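Local structure of 82 prophage-derived uncharacterized protein ybcO (Escherichia coli K-12, 3G27) at residues R11-N22 with T51-I61. The protein binds zinc and is predicted to be a nuclease. Sequence-based numbering, arbitrary orientation.
Sequences RECQVRIPGVCN and TIACSACHDEI. With ZN (zinc ion), chain B; CA (calcium ion), chain C.
Cys13 and Cys21 meet Cys54 and Cys57 around a zinc ion, two thiolates from each segment, with SG-to-zinc distances of 2.3 to 2.4 Å. Backbone N-H groups from the opposite segment grip three of the four sulfurs. Cys54 N donates almost straight to Cys13 SG (3.3 Å, 171°), which also accepts from Arg16 N of its own loop; Ile17 N points at Cys57 SG, and Asn22 N at Cys54 SG. These donors would be expected to spread the negative charge gathered on the thiolates. With SG set between its own backbone N and carbonyl carbon (chi1 71°), Cys54 also N-caps helix 55-61, taking the N-H of Cys57 at 3.3 Å from SG. The result is a Cys4 site in which the paired CxxC cysteines sit where strand 50-53 passes into the helix, and the loop 11-22 supplies the other two. Next to the metal, Val15 drives its side chain into the angle between strand and helix: it crosses the Thr51 side chain at about a right angle, with CG2 of each 3.6 Å apart, while CG1 meets Ile61 CG2 tip to tip at 3.8 Å. The Ile17 side chain crosses that of Glu60 at about a right angle, CD1 against CG; the Glu60 carboxylate is held by Thr65 and Arg63. Further along, Gln14 and Ile52 run alongside each other in the same direction, and Gln14 N donates to Ile52 O (3.2 Å) from 48° above the carbonyl plane. Val20 CG1 rests 3.9 Å from Glu60 CB; on either side of Val20 in sequence, the carbonyls of Gly19 and Cys21 bind a calcium ion together with three waters, one of which donates to Val20 O.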
# COMPACT_ATOMS: atom_id res chain seq x y z
N ARG A 11 3.82 -18.26 -5.59
CA ARG A 11 3.12 -17.33 -6.43
C ARG A 11 4.11 -16.34 -7.02
O ARG A 11 5.22 -16.15 -6.53
CB ARG A 11 2.10 -16.55 -5.62
CG ARG A 11 0.94 -17.34 -5.10
CD ARG A 11 -0.29 -17.02 -5.88
NE ARG A 11 -1.51 -17.37 -5.16
CZ ARG A 11 -2.73 -17.15 -5.65
NH1 ARG A 11 -3.81 -17.50 -4.95
NH2 ARG A 11 -2.86 -16.57 -6.85
N GLU A 12 3.65 -15.65 -8.04
CA GLU A 12 4.40 -14.59 -8.69
C GLU A 12 4.67 -13.37 -7.79
O GLU A 12 3.79 -12.90 -7.07
CB GLU A 12 3.61 -14.13 -9.92
CG GLU A 12 4.39 -13.23 -10.85
CD GLU A 12 4.23 -13.62 -12.31
OE1 GLU A 12 3.18 -13.26 -12.95
OE2 GLU A 12 5.17 -14.31 -12.81
N CYS A 13 5.89 -12.84 -7.89
CA CYS A 13 6.28 -11.63 -7.16
C CYS A 13 5.38 -10.49 -7.59
O CYS A 13 5.21 -10.27 -8.78
CB CYS A 13 7.74 -11.28 -7.45
SG CYS A 13 8.40 -9.90 -6.52
N GLN A 14 4.82 -9.77 -6.62
CA GLN A 14 4.01 -8.59 -6.89
C GLN A 14 4.78 -7.29 -6.71
O GLN A 14 4.23 -6.23 -6.99
CB GLN A 14 2.77 -8.59 -6.01
CG GLN A 14 1.86 -9.77 -6.24
CD GLN A 14 1.36 -9.83 -7.68
OE1 GLN A 14 0.78 -8.87 -8.18
NE2 GLN A 14 1.61 -10.95 -8.36
N VAL A 15 6.04 -7.36 -6.26
CA VAL A 15 6.85 -6.15 -6.00
C VAL A 15 7.55 -5.76 -7.30
O VAL A 15 7.47 -4.62 -7.75
CB VAL A 15 7.92 -6.38 -4.90
CG1 VAL A 15 8.80 -5.16 -4.76
CG2 VAL A 15 7.30 -6.73 -3.57
N ARG A 16 8.26 -6.72 -7.89
CA ARG A 16 8.85 -6.57 -9.22
C ARG A 16 9.70 -5.31 -9.41
O ARG A 16 9.50 -4.57 -10.38
CB ARG A 16 7.75 -6.61 -10.28
CG ARG A 16 6.59 -7.55 -9.93
CD ARG A 16 5.83 -7.97 -11.18
NE ARG A 16 4.44 -8.34 -10.90
CZ ARG A 16 3.41 -7.54 -11.13
NH1 ARG A 16 2.18 -7.95 -10.86
NH2 ARG A 16 3.62 -6.32 -11.63
N ILE A 17 10.67 -5.07 -8.53
CA ILE A 17 11.61 -3.98 -8.71
C ILE A 17 12.47 -4.34 -9.92
O ILE A 17 13.10 -5.42 -9.96
CB ILE A 17 12.51 -3.74 -7.48
CG1 ILE A 17 11.67 -3.36 -6.27
CG2 ILE A 17 13.52 -2.64 -7.81
CD1 ILE A 17 12.39 -3.39 -4.95
N PRO A 18 12.50 -3.47 -10.93
CA PRO A 18 13.31 -3.83 -12.08
C PRO A 18 14.75 -4.14 -11.73
O PRO A 18 15.34 -3.49 -10.89
CB PRO A 18 13.23 -2.58 -12.96
CG PRO A 18 11.90 -1.97 -12.60
CD PRO A 18 11.77 -2.21 -11.14
N GLY A 19 15.31 -5.16 -12.38
CA GLY A 19 16.70 -5.54 -12.17
C GLY A 19 16.80 -6.44 -10.96
O GLY A 19 17.20 -7.60 -11.06
N VAL A 20 16.39 -5.88 -9.83
CA VAL A 20 16.41 -6.58 -8.55
C VAL A 20 15.57 -7.88 -8.56
O VAL A 20 16.01 -8.93 -8.07
CB VAL A 20 15.95 -5.60 -7.38
CG1 VAL A 20 15.77 -6.36 -6.11
CG2 VAL A 20 16.91 -4.44 -7.22
N CYS A 21 14.37 -7.81 -9.11
CA CYS A 21 13.49 -8.96 -9.16
C CYS A 21 14.20 -10.12 -9.81
O CYS A 21 14.87 -9.95 -10.83
CB CYS A 21 12.21 -8.65 -9.95
SG CYS A 21 10.76 -9.80 -9.56
N ASN A 22 14.03 -11.30 -9.24
CA ASN A 22 14.48 -12.50 -9.91
C ASN A 22 13.38 -13.16 -10.78
O ASN A 22 13.66 -14.02 -11.58
CB ASN A 22 15.16 -13.49 -8.95
CG ASN A 22 14.23 -14.08 -7.90
OD1 ASN A 22 13.06 -14.36 -8.14
ND2 ASN A 22 14.77 -14.28 -6.72
N THR A 51 3.22 -8.26 1.25
CA THR A 51 3.21 -8.53 -0.19
C THR A 51 3.91 -9.85 -0.49
O THR A 51 4.79 -10.26 0.23
CB THR A 51 3.90 -7.40 -0.99
OG1 THR A 51 3.75 -7.65 -2.39
CG2 THR A 51 5.40 -7.24 -0.61
N ILE A 52 3.47 -10.50 -1.58
CA ILE A 52 4.18 -11.64 -2.18
C ILE A 52 5.43 -11.00 -2.78
O ILE A 52 5.33 -10.02 -3.52
CB ILE A 52 3.37 -12.32 -3.34
CG1 ILE A 52 1.94 -12.72 -2.91
CG2 ILE A 52 4.07 -13.53 -3.84
CD1 ILE A 52 0.99 -12.98 -4.10
N ALA A 53 6.58 -11.55 -2.46
CA ALA A 53 7.83 -11.00 -2.94
C ALA A 53 8.77 -12.16 -3.16
O ALA A 53 8.81 -13.07 -2.35
CB ALA A 53 8.40 -10.02 -1.89
N CYS A 54 9.49 -12.13 -4.28
CA CYS A 54 10.60 -13.05 -4.54
C CYS A 54 11.74 -12.73 -3.60
O CYS A 54 11.74 -11.67 -2.99
CB CYS A 54 11.12 -12.91 -5.97
SG CYS A 54 12.04 -11.35 -6.32
N SER A 55 12.70 -13.64 -3.49
CA SER A 55 13.74 -13.54 -2.49
C SER A 55 14.53 -12.23 -2.59
O SER A 55 14.88 -11.62 -1.58
CB SER A 55 14.67 -14.75 -2.56
OG SER A 55 15.19 -14.98 -3.87
N ALA A 56 14.77 -11.81 -3.82
CA ALA A 56 15.54 -10.60 -4.12
C ALA A 56 14.79 -9.34 -3.74
O ALA A 56 15.31 -8.43 -3.12
CB ALA A 56 15.87 -10.57 -5.60
N CYS A 57 13.54 -9.28 -4.16
CA CYS A 57 12.72 -8.11 -3.84
C CYS A 57 12.47 -8.02 -2.34
O CYS A 57 12.47 -6.95 -1.77
CB CYS A 57 11.39 -8.17 -4.61
SG CYS A 57 11.54 -7.68 -6.32
N HIS A 58 12.31 -9.16 -1.68
CA HIS A 58 12.14 -9.18 -0.25
C HIS A 58 13.36 -8.55 0.44
O HIS A 58 13.21 -7.68 1.28
CB HIS A 58 11.97 -10.63 0.17
CG HIS A 58 11.64 -10.81 1.60
ND1 HIS A 58 11.81 -12.02 2.24
CD2 HIS A 58 11.12 -9.96 2.52
CE1 HIS A 58 11.41 -11.90 3.50
NE2 HIS A 58 10.99 -10.66 3.69
N ASP A 59 14.56 -8.98 0.09
CA ASP A 59 15.77 -8.43 0.71
C ASP A 59 15.90 -6.92 0.46
O ASP A 59 16.29 -6.19 1.34
CB ASP A 59 17.00 -9.15 0.22
CG ASP A 59 17.06 -10.60 0.70
OD1 ASP A 59 16.36 -10.92 1.68
OD2 ASP A 59 17.84 -11.42 0.13
N GLU A 60 15.50 -6.48 -0.71
CA GLU A 60 15.55 -5.04 -1.08
C GLU A 60 14.51 -4.21 -0.36
O GLU A 60 14.83 -3.13 0.13
CB GLU A 60 15.38 -4.86 -2.57
CG GLU A 60 15.55 -3.40 -3.10
CD GLU A 60 16.98 -2.88 -3.11
OE1 GLU A 60 17.94 -3.69 -3.11
OE2 GLU A 60 17.15 -1.65 -3.12
N ILE A 61 13.28 -4.70 -0.29
CA ILE A 61 12.24 -3.91 0.38
C ILE A 61 12.52 -3.82 1.88
O ILE A 61 12.17 -2.83 2.51
CB ILE A 61 10.77 -4.38 0.06
CG1 ILE A 61 10.44 -5.75 0.69
CG2 ILE A 61 10.51 -4.33 -1.44
CD1 ILE A 61 8.92 -6.18 0.55
ZN ZN B . 10.66 -9.70 -7.24
CA CA C . 17.09 -9.85 -11.89
O HOH W 1 17.44 -10.68 -9.48
O HOH W 2 16.04 -11.66 -13.00
O HOH W 3 15.27 -8.59 -13.29